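Bifunctional protein PutA (PDB 5UR2) probably oxidises proline to glutamate in two steps, joining a flavin-dependent proline dehydrogenase and an NAD-dependent L-glutamate gamma-semialdehyde dehydrogenase in one chain. Local coordinates at residues 255-260 with 291-296; 213-218 with 249-254; 156-161 with 199-204; 260-263 with 267-270. One frame throughout, in Å; residues are numbered along the deposited sequence.

How the contacts relate
All four contacts belong to the proline dehydrogenase barrel, and together they illustrate how a (beta/alpha)8 fold joins its successive beta/alpha units. Contacts 1 and 4 share Pro260 and have centres about 7 Å apart, one tying the turn after helix 246-257 to helix 279-293, the other packing the loop that follows against strand 268-273. Contact 2, centred about 15 Å from contact 1, uses the same helix 246-257, and Lys215 NZ joins the two by a salt bridge to Glu255 OE2 (2.6 Å). Met199 and Tyr203 carry the packing on to contact 3. The modified flavin lies about 9 Å from the Tyr158 side chain of contact 3 and about 14 Å from that of Val252 in contact 2.

Contact 1: residues 255-260 with 291-296; sequences ELINEP and QKRGTP
Arg293 reaches across from the last turn of its helix to grip the carbonyl O of Ile257, a clear case of an arginine side chain bonding a backbone carbonyl of the preceding barrel helix. Its chain is stretched out from CG to NE, and NE gives the main bond, 2.8 Å from Arg293 NE to Ile257 O with an N-H...O angle of 159°. The oxygen lies close to the guanidinium plane, whereas NE sits well above the plane of the carbonyl; NH2 adds a weak second bond to the same atom. Elsewhere on the group Arg293 NH1 donates to Thr295 O at 2.9 Å, so the guanidinium is pinned in rotation. Packing is densest here: Ile257 CD1 lies over one guanidinium face, toward its rim, 3.5 Å from Arg293 NE. The contact loosens toward the partly exposed Asn258, whose OD1 merely runs alongside the arginine chain, 3.7 Å from Arg293 CG. NH2 has a further partner in Tyr265 O, in the loop leading to strand 268-273. The arrangement thus links helices 246-257 and 279-293, consecutive in the barrel wall, while Phe226 of helix 211-232 and Phe289 of helix 279-293 also pack on Ile257.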
# COMPACT_ATOMS: atom_id res chain seq x y z
N GLU B 255 27.28 44.10 -23.25
CA GLU B 255 28.05 43.99 -24.49
C GLU B 255 27.49 44.93 -25.55
O GLU B 255 28.26 45.55 -26.29
CB GLU B 255 28.06 42.55 -24.99
CG GLU B 255 28.85 41.55 -24.11
CD GLU B 255 28.76 40.11 -24.66
OE1 GLU B 255 28.40 39.96 -25.84
OE2 GLU B 255 29.07 39.15 -23.94
N LEU B 256 26.17 45.06 -25.61
CA LEU B 256 25.54 45.91 -26.62
C LEU B 256 25.93 47.38 -26.45
O LEU B 256 26.36 48.03 -27.41
CB LEU B 256 24.02 45.73 -26.58
CG LEU B 256 23.23 46.34 -27.73
CD1 LEU B 256 23.70 45.79 -29.09
CD2 LEU B 256 21.73 46.08 -27.53
N ILE B 257 25.76 47.92 -25.24
CA ILE B 257 26.01 49.35 -25.03
C ILE B 257 27.49 49.69 -24.91
O ILE B 257 27.83 50.87 -24.81
CB ILE B 257 25.30 49.94 -23.79
CG1 ILE B 257 25.98 49.50 -22.49
CG2 ILE B 257 23.80 49.55 -23.75
CD1 ILE B 257 25.54 50.35 -21.27
N ASN B 258 28.37 48.69 -24.91
CA ASN B 258 29.81 48.93 -25.00
C ASN B 258 30.34 48.88 -26.43
O ASN B 258 31.54 49.08 -26.63
CB ASN B 258 30.60 47.94 -24.13
CG ASN B 258 31.99 48.48 -23.76
OD1 ASN B 258 32.14 49.66 -23.43
ND2 ASN B 258 33.00 47.62 -23.81
N GLU B 259 29.49 48.59 -27.42
CA GLU B 259 29.91 48.60 -28.81
C GLU B 259 30.23 50.04 -29.27
O GLU B 259 29.67 51.00 -28.75
CB GLU B 259 28.84 47.98 -29.71
CG GLU B 259 28.57 46.51 -29.40
CD GLU B 259 27.43 45.93 -30.23
OE1 GLU B 259 26.83 46.67 -31.05
OE2 GLU B 259 27.12 44.72 -30.04
N PRO B 260 31.15 50.19 -30.24
CA PRO B 260 31.60 51.54 -30.65
C PRO B 260 30.48 52.55 -30.89
O PRO B 260 30.54 53.68 -30.40
CB PRO B 260 32.38 51.25 -31.94
CG PRO B 260 32.94 49.90 -31.74
CD PRO B 260 31.89 49.13 -30.96
N GLN B 291 32.29 52.23 -15.27
CA GLN B 291 33.54 52.96 -15.25
C GLN B 291 34.39 52.59 -16.46
O GLN B 291 34.86 53.46 -17.20
CB GLN B 291 34.28 52.68 -13.95
CG GLN B 291 35.43 53.63 -13.70
CD GLN B 291 36.39 53.10 -12.67
OE1 GLN B 291 36.34 51.92 -12.31
NE2 GLN B 291 37.27 53.97 -12.18
N LYS B 292 34.56 51.29 -16.71
CA LYS B 292 35.33 50.84 -17.87
C LYS B 292 34.71 51.36 -19.16
O LYS B 292 35.42 51.76 -20.09
CB LYS B 292 35.41 49.31 -17.86
CG LYS B 292 35.90 48.68 -19.16
CD LYS B 292 35.75 47.16 -19.11
N ARG B 293 33.38 51.38 -19.23
CA ARG B 293 32.71 51.88 -20.43
C ARG B 293 33.08 53.34 -20.69
O ARG B 293 33.27 53.74 -21.84
CB ARG B 293 31.19 51.72 -20.29
CG ARG B 293 30.41 52.28 -21.46
CD ARG B 293 28.93 51.96 -21.31
NE ARG B 293 28.13 52.32 -22.48
CZ ARG B 293 27.23 53.31 -22.50
NH1 ARG B 293 27.02 54.06 -21.42
NH2 ARG B 293 26.53 53.54 -23.59
N GLY B 294 33.22 54.13 -19.62
CA GLY B 294 33.59 55.53 -19.75
C GLY B 294 32.45 56.49 -20.02
O GLY B 294 32.71 57.66 -20.28
N THR B 295 31.21 56.02 -20.00
CA THR B 295 30.04 56.82 -20.17
C THR B 295 28.98 56.20 -19.27
O THR B 295 28.82 54.97 -19.28
CB THR B 295 29.56 56.85 -21.63
OG1 THR B 295 30.55 57.49 -22.45
CG2 THR B 295 28.21 57.57 -21.75
N PRO B 296 28.28 56.99 -18.47
CA PRO B 296 27.27 56.41 -17.59
C PRO B 296 26.11 55.80 -18.36
O PRO B 296 25.86 56.10 -19.53
CB PRO B 296 26.81 57.60 -16.74
CG PRO B 296 27.98 58.60 -16.84
CD PRO B 296 28.51 58.42 -18.22

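Contact 2: residues 213-218 with 249-254; sequences ESKKIL and TLEVFT
Segments 213-218 and 249-254, on helices 211-232 and 246-257, run in broadly the same direction, their axes crossing at -49° with a closest approach of 9.6 Å, and Lys215 and Val252 are the residues whose CA atoms come nearest. The interface has an apolar half and a charged one. On the apolar side Val252 CG2 meets two side chains about one helical turn apart: it lies 3.9 Å from Leu218 CB and 4.1 Å from Lys215 CG. The valine places that methyl beside its own backbone N, and from there it meets the leucine roughly at right angles while the lysine methylenes slide past it the opposite way. On the charged side Lys215 leaves its helix with CG anti to the backbone N (chi1 174°), then bends at its third torsion (61°), which turns the ammonium group across the extended chain of Glu251. The salt bridge to OE1 results. Its modelled length, 2.5 Å from Lys215 NZ to Glu251 OE1, is unusually short, and the exact value is doubtful. Lys215 CD also rests on the glutamate chain, 3.7 Å from Glu251 CB, so methylenes as well as charges meet. Trp211 NE1 donates a hydrogen bond to the same carboxylate oxygen, and Lys215 NZ has Glu255 as a second acidic partner; Glu251 OE1 and the ammonium therefore each have two partners. In the (beta/alpha)8 barrel these are successive outer helices, connected through strand 235-238; helix 246-257 also packs on strand 268-273, through Leu250 and Phe253, and on helix 279-293, through Thr254.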
# COMPACT_ATOMS: atom_id res chain seq x y z
N GLU B 213 25.41 31.67 -29.21
CA GLU B 213 24.55 31.91 -30.36
C GLU B 213 23.30 32.70 -29.96
O GLU B 213 22.93 33.67 -30.62
CB GLU B 213 24.17 30.58 -31.01
CG GLU B 213 23.34 30.76 -32.25
CD GLU B 213 23.18 29.48 -33.04
OE1 GLU B 213 22.35 29.47 -33.97
OE2 GLU B 213 23.90 28.50 -32.73
N SER B 214 22.66 32.30 -28.85
CA SER B 214 21.47 33.00 -28.37
C SER B 214 21.78 34.45 -28.05
O SER B 214 21.02 35.35 -28.41
CB SER B 214 20.92 32.31 -27.12
OG SER B 214 20.48 30.99 -27.42
N LYS B 215 22.91 34.69 -27.37
CA LYS B 215 23.30 36.05 -27.01
C LYS B 215 23.53 36.91 -28.24
O LYS B 215 23.11 38.08 -28.27
CB LYS B 215 24.55 36.01 -26.14
CG LYS B 215 25.13 37.38 -25.84
CD LYS B 215 26.07 37.32 -24.62
CE LYS B 215 27.26 36.41 -24.84
NZ LYS B 215 28.25 36.66 -23.75
N LYS B 216 24.19 36.36 -29.27
CA LYS B 216 24.40 37.12 -30.50
C LYS B 216 23.07 37.47 -31.17
O LYS B 216 22.90 38.59 -31.66
CB LYS B 216 25.30 36.35 -31.46
CG LYS B 216 25.41 37.01 -32.85
CD LYS B 216 26.25 36.16 -33.80
CE LYS B 216 25.71 36.23 -35.23
NZ LYS B 216 25.68 37.62 -35.77
N ILE B 217 22.13 36.52 -31.20
CA ILE B 217 20.84 36.80 -31.84
C ILE B 217 20.08 37.86 -31.06
O ILE B 217 19.51 38.79 -31.65
CB ILE B 217 20.02 35.51 -32.00
CG1 ILE B 217 20.68 34.59 -33.03
CG2 ILE B 217 18.57 35.82 -32.39
CD1 ILE B 217 20.06 33.19 -33.09
N LEU B 218 20.05 37.75 -29.72
CA LEU B 218 19.35 38.74 -28.91
C LEU B 218 19.93 40.13 -29.13
O LEU B 218 19.19 41.10 -29.33
CB LEU B 218 19.40 38.35 -27.43
CG LEU B 218 18.54 37.12 -27.08
CD1 LEU B 218 18.88 36.55 -25.71
CD2 LEU B 218 17.08 37.48 -27.16
N THR B 249 20.45 38.38 -19.90
CA THR B 249 20.05 39.77 -20.15
C THR B 249 21.18 40.73 -19.83
O THR B 249 21.39 41.72 -20.54
CB THR B 249 18.79 40.10 -19.35
OG1 THR B 249 17.76 39.16 -19.71
CG2 THR B 249 18.29 41.52 -19.68
N LEU B 250 21.92 40.47 -18.75
CA LEU B 250 22.99 41.37 -18.37
C LEU B 250 24.14 41.33 -19.38
O LEU B 250 24.71 42.37 -19.72
CB LEU B 250 23.47 41.04 -16.96
CG LEU B 250 22.41 41.34 -15.89
CD1 LEU B 250 22.93 41.03 -14.49
CD2 LEU B 250 21.93 42.78 -15.98
N GLU B 251 24.51 40.13 -19.86
CA GLU B 251 25.52 40.04 -20.91
C GLU B 251 25.05 40.70 -22.20
O GLU B 251 25.82 41.42 -22.85
CB GLU B 251 25.89 38.57 -21.16
CG GLU B 251 26.61 37.93 -20.00
CD GLU B 251 27.22 36.59 -20.34
OE1 GLU B 251 27.21 36.19 -21.53
OE2 GLU B 251 27.70 35.93 -19.41
N VAL B 252 23.79 40.48 -22.58
CA VAL B 252 23.26 41.12 -23.78
C VAL B 252 23.39 42.64 -23.66
O VAL B 252 23.90 43.31 -24.56
CB VAL B 252 21.81 40.67 -24.01
CG1 VAL B 252 21.11 41.53 -25.04
CG2 VAL B 252 21.76 39.19 -24.40
N PHE B 253 22.94 43.18 -22.53
CA PHE B 253 22.88 44.63 -22.35
C PHE B 253 24.27 45.25 -22.32
O PHE B 253 24.53 46.25 -23.01
CB PHE B 253 22.13 44.96 -21.06
CG PHE B 253 22.09 46.42 -20.75
CD1 PHE B 253 21.19 47.26 -21.39
CD2 PHE B 253 22.94 46.95 -19.78
CE1 PHE B 253 21.15 48.62 -21.09
CE2 PHE B 253 22.90 48.30 -19.47
CZ PHE B 253 22.00 49.13 -20.13
N THR B 254 25.16 44.71 -21.49
CA THR B 254 26.45 45.34 -21.30
C THR B 254 27.31 45.24 -22.56
O THR B 254 28.00 46.20 -22.92
CB THR B 254 27.18 44.73 -20.09
OG1 THR B 254 27.20 43.30 -20.20
CG2 THR B 254 26.49 45.14 -18.80

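Contact 3: residues 156-161 with 199-204; sequences QDYSNK and MTALYS
The phenol oxygen of Tyr158 accepts a hydrogen bond from the backbone N of Lys198, and this fixes the far end of a ring whose body packs on Ala201 and Leu202. The setting is the (beta/alpha)8 barrel of the proline dehydrogenase part: helix 152-173, on the outside, meets the loop that follows strand 194-197, at the end of the barrel where catalytic loops of this fold generally lie. The aromatic ring is used in two ways. Ala201 CB sits over the centre of one face, a CH-pi contact whose modelled closeness is doubtful but whose placement is plain. Leu202 instead comes in at the edge, with CD2 in the plane of the ring and 3.5 Å from Tyr158 CD2, its side chain crossing the tyrosine at about a right angle. Tyr158 reaches both because CG stands anti to the backbone N (chi1 -176°), which swings the ring off the helix toward the loop. The loop has further bonds: Thr149 OG1 to Ala201 O, and Arg221 of helix 211-232 to Leu202 O. The modified flavin lies about 9 Å from the Tyr158 side chain, which does not touch it. Leu202 N bonds to Met199 O at 3.0 Å within this helically wound loop, and Leu202 CD2 also touches Ser159 CB at 3.9 Å.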
# COMPACT_ATOMS: atom_id res chain seq x y z
N GLN B 156 9.09 39.20 -34.85
CA GLN B 156 9.25 40.25 -35.84
C GLN B 156 8.21 41.35 -35.65
O GLN B 156 8.52 42.54 -35.76
CB GLN B 156 9.19 39.64 -37.23
CG GLN B 156 9.43 40.60 -38.39
CD GLN B 156 10.85 41.15 -38.43
OE1 GLN B 156 11.81 40.42 -38.71
NE2 GLN B 156 10.99 42.46 -38.18
N ASP B 157 6.96 40.96 -35.35
CA ASP B 157 5.91 41.95 -35.10
C ASP B 157 6.24 42.80 -33.88
O ASP B 157 6.03 44.01 -33.88
CB ASP B 157 4.56 41.24 -34.91
CG ASP B 157 4.04 40.58 -36.20
OD1 ASP B 157 4.55 40.87 -37.30
OD2 ASP B 157 3.12 39.74 -36.10
N TYR B 158 6.77 42.16 -32.83
CA TYR B 158 7.14 42.90 -31.63
C TYR B 158 8.25 43.91 -31.94
O TYR B 158 8.22 45.06 -31.46
CB TYR B 158 7.57 41.92 -30.53
CG TYR B 158 7.88 42.57 -29.18
CD1 TYR B 158 6.89 42.77 -28.22
CD2 TYR B 158 9.18 42.98 -28.88
CE1 TYR B 158 7.18 43.37 -26.99
CE2 TYR B 158 9.48 43.59 -27.66
CZ TYR B 158 8.49 43.77 -26.72
OH TYR B 158 8.81 44.37 -25.52
N SER B 159 9.23 43.51 -32.74
CA SER B 159 10.29 44.44 -33.13
C SER B 159 9.74 45.62 -33.92
O SER B 159 10.09 46.77 -33.66
CB SER B 159 11.35 43.70 -33.95
OG SER B 159 12.49 44.51 -34.14
N ASN B 160 8.84 45.35 -34.87
CA ASN B 160 8.27 46.42 -35.67
C ASN B 160 7.45 47.37 -34.81
O ASN B 160 7.50 48.59 -35.00
CB ASN B 160 7.41 45.83 -36.79
CG ASN B 160 8.24 45.12 -37.84
OD1 ASN B 160 9.43 45.41 -38.01
ND2 ASN B 160 7.63 44.16 -38.53
N LYS B 161 6.70 46.83 -33.83
CA LYS B 161 5.94 47.69 -32.93
C LYS B 161 6.85 48.69 -32.23
O LYS B 161 6.50 49.88 -32.12
CB LYS B 161 5.19 46.86 -31.89
CG LYS B 161 3.88 46.29 -32.37
CD LYS B 161 3.15 45.63 -31.22
CE LYS B 161 1.83 45.02 -31.67
NZ LYS B 161 1.00 44.57 -30.52
N MET B 199 13.20 41.78 -23.38
CA MET B 199 14.17 41.12 -24.24
C MET B 199 13.62 39.85 -24.91
O MET B 199 13.75 39.68 -26.12
CB MET B 199 15.44 40.75 -23.46
CG MET B 199 16.57 40.25 -24.36
SD MET B 199 18.03 39.66 -23.49
CE MET B 199 17.38 38.19 -22.67
N THR B 200 13.03 38.94 -24.14
CA THR B 200 12.59 37.68 -24.74
C THR B 200 11.45 37.86 -25.73
O THR B 200 11.14 36.92 -26.46
CB THR B 200 12.18 36.69 -23.67
OG1 THR B 200 10.96 37.15 -23.05
CG2 THR B 200 13.30 36.59 -22.65
N ALA B 201 10.81 39.03 -25.78
CA ALA B 201 9.80 39.24 -26.79
C ALA B 201 10.38 39.39 -28.19
O ALA B 201 9.63 39.32 -29.16
CB ALA B 201 8.96 40.47 -26.45
N LEU B 202 11.69 39.58 -28.31
CA LEU B 202 12.34 39.81 -29.59
C LEU B 202 12.86 38.55 -30.26
O LEU B 202 13.33 38.63 -31.39
CB LEU B 202 13.50 40.79 -29.43
CG LEU B 202 13.04 42.18 -29.07
CD1 LEU B 202 14.21 43.02 -28.59
CD2 LEU B 202 12.42 42.77 -30.31
N TYR B 203 12.80 37.40 -29.60
CA TYR B 203 13.34 36.18 -30.19
C TYR B 203 12.67 34.99 -29.53
O TYR B 203 12.62 34.92 -28.29
CB TYR B 203 14.87 36.11 -30.00
CG TYR B 203 15.55 34.85 -30.54
CD1 TYR B 203 15.24 34.33 -31.79
CD2 TYR B 203 16.53 34.19 -29.78
CE1 TYR B 203 15.89 33.19 -32.28
CE2 TYR B 203 17.17 33.05 -30.26
CZ TYR B 203 16.84 32.55 -31.51
OH TYR B 203 17.47 31.43 -31.97
N SER B 204 12.20 34.03 -30.33
CA SER B 204 11.39 32.94 -29.79
C SER B 204 12.18 31.67 -29.46
O SER B 204 11.61 30.75 -28.87
CB SER B 204 10.28 32.56 -30.77
OG SER B 204 10.80 31.78 -31.84

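Contact 4: residues 260-263 with 267-270; sequences PEFK and FFGI
Phe262 and Phe268 form an offset edge-to-face pair, with planes 77° apart and centroids separated by 5.7 Å. The edge of Phe268 is the part presented, directed at the face of Phe262 but displaced from its centre: Phe268 CZ and CE2 both come to 3.8 Å from Phe262 CD1, and Phe268 CE2 also approaches Phe262 CB at 4.1 Å. Each ring has CG beside its own backbone N and anti to the carbonyl carbon (chi1 -61° for Phe262, -67° for Phe268); the two CB atoms already face one another, and the two side chains meet at about a right angle. The contact is wholly apolar and buried. A neighbour in sequence packs on the first ring: Glu261 CG lies over the centre of one face of Phe262, 3.5 Å above its plane, while the glutamate carboxylate goes on to a salt bridge with Arg227. Phe268 is engaged further by a stack with Phe226 of helix 211-232 and an edge-to-face meeting with Tyr265. Such a cluster, in which the loop before a strand puts a phenylalanine against a residue at the N-terminal end of that strand, belongs to the hydrophobic layer between strands and helices of a (beta/alpha)8 barrel.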
# COMPACT_ATOMS: atom_id res chain seq x y z
N PRO B 260 31.15 50.19 -30.24
CA PRO B 260 31.60 51.54 -30.65
C PRO B 260 30.48 52.55 -30.89
O PRO B 260 30.54 53.68 -30.40
CB PRO B 260 32.38 51.25 -31.94
CG PRO B 260 32.94 49.90 -31.74
CD PRO B 260 31.89 49.13 -30.96
N GLU B 261 29.44 52.16 -31.62
CA GLU B 261 28.40 53.13 -31.97
C GLU B 261 27.56 53.54 -30.77
O GLU B 261 26.83 54.53 -30.86
CB GLU B 261 27.50 52.56 -33.08
CG GLU B 261 26.54 51.46 -32.60
CD GLU B 261 25.61 50.96 -33.71
OE1 GLU B 261 24.94 51.78 -34.37
OE2 GLU B 261 25.54 49.72 -33.90
N PHE B 262 27.61 52.80 -29.65
CA PHE B 262 26.77 53.09 -28.49
C PHE B 262 27.52 53.59 -27.26
O PHE B 262 26.87 54.11 -26.35
CB PHE B 262 25.98 51.84 -28.06
CG PHE B 262 25.05 51.31 -29.11
CD1 PHE B 262 24.01 52.09 -29.59
CD2 PHE B 262 25.20 50.02 -29.59
CE1 PHE B 262 23.13 51.59 -30.55
CE2 PHE B 262 24.34 49.52 -30.56
CZ PHE B 262 23.30 50.30 -31.03
N LYS B 263 28.84 53.43 -27.20
CA LYS B 263 29.51 53.57 -25.90
C LYS B 263 29.47 54.98 -25.33
O LYS B 263 29.90 55.17 -24.20
CB LYS B 263 30.95 53.03 -25.97
CG LYS B 263 31.98 53.84 -26.75
CD LYS B 263 33.22 52.97 -27.00
CE LYS B 263 33.49 52.02 -25.84
NZ LYS B 263 34.48 50.96 -26.18
N PHE B 267 21.70 57.37 -22.21
CA PHE B 267 20.27 57.15 -21.97
C PHE B 267 19.81 55.76 -22.42
O PHE B 267 18.83 55.57 -23.13
CB PHE B 267 19.49 58.27 -22.62
CG PHE B 267 19.86 59.61 -22.06
CD1 PHE B 267 19.82 59.82 -20.69
CD2 PHE B 267 20.36 60.61 -22.87
CE1 PHE B 267 20.19 61.04 -20.15
CE2 PHE B 267 20.74 61.84 -22.33
CZ PHE B 267 20.65 62.05 -20.97
N PHE B 268 20.57 54.78 -21.97
CA PHE B 268 20.18 53.37 -21.95
C PHE B 268 20.09 52.95 -20.50
O PHE B 268 20.88 53.40 -19.66
CB PHE B 268 21.20 52.49 -22.68
CG PHE B 268 21.28 52.71 -24.17
CD1 PHE B 268 20.13 52.76 -24.94
CD2 PHE B 268 22.51 52.83 -24.79
CE1 PHE B 268 20.22 52.92 -26.32
CE2 PHE B 268 22.60 53.01 -26.16
CZ PHE B 268 21.46 53.05 -26.93
N GLY B 269 19.14 52.07 -20.19
CA GLY B 269 18.97 51.60 -18.83
C GLY B 269 18.69 50.11 -18.78
O GLY B 269 18.16 49.52 -19.73
N ILE B 270 19.03 49.52 -17.64
CA ILE B 270 18.83 48.11 -17.35
C ILE B 270 18.18 48.01 -15.97
O ILE B 270 18.40 48.86 -15.09
CB ILE B 270 20.16 47.31 -17.41
CG1 ILE B 270 19.99 45.80 -17.18
CG2 ILE B 270 21.15 47.84 -16.39
CD1 ILE B 270 19.35 45.01 -18.28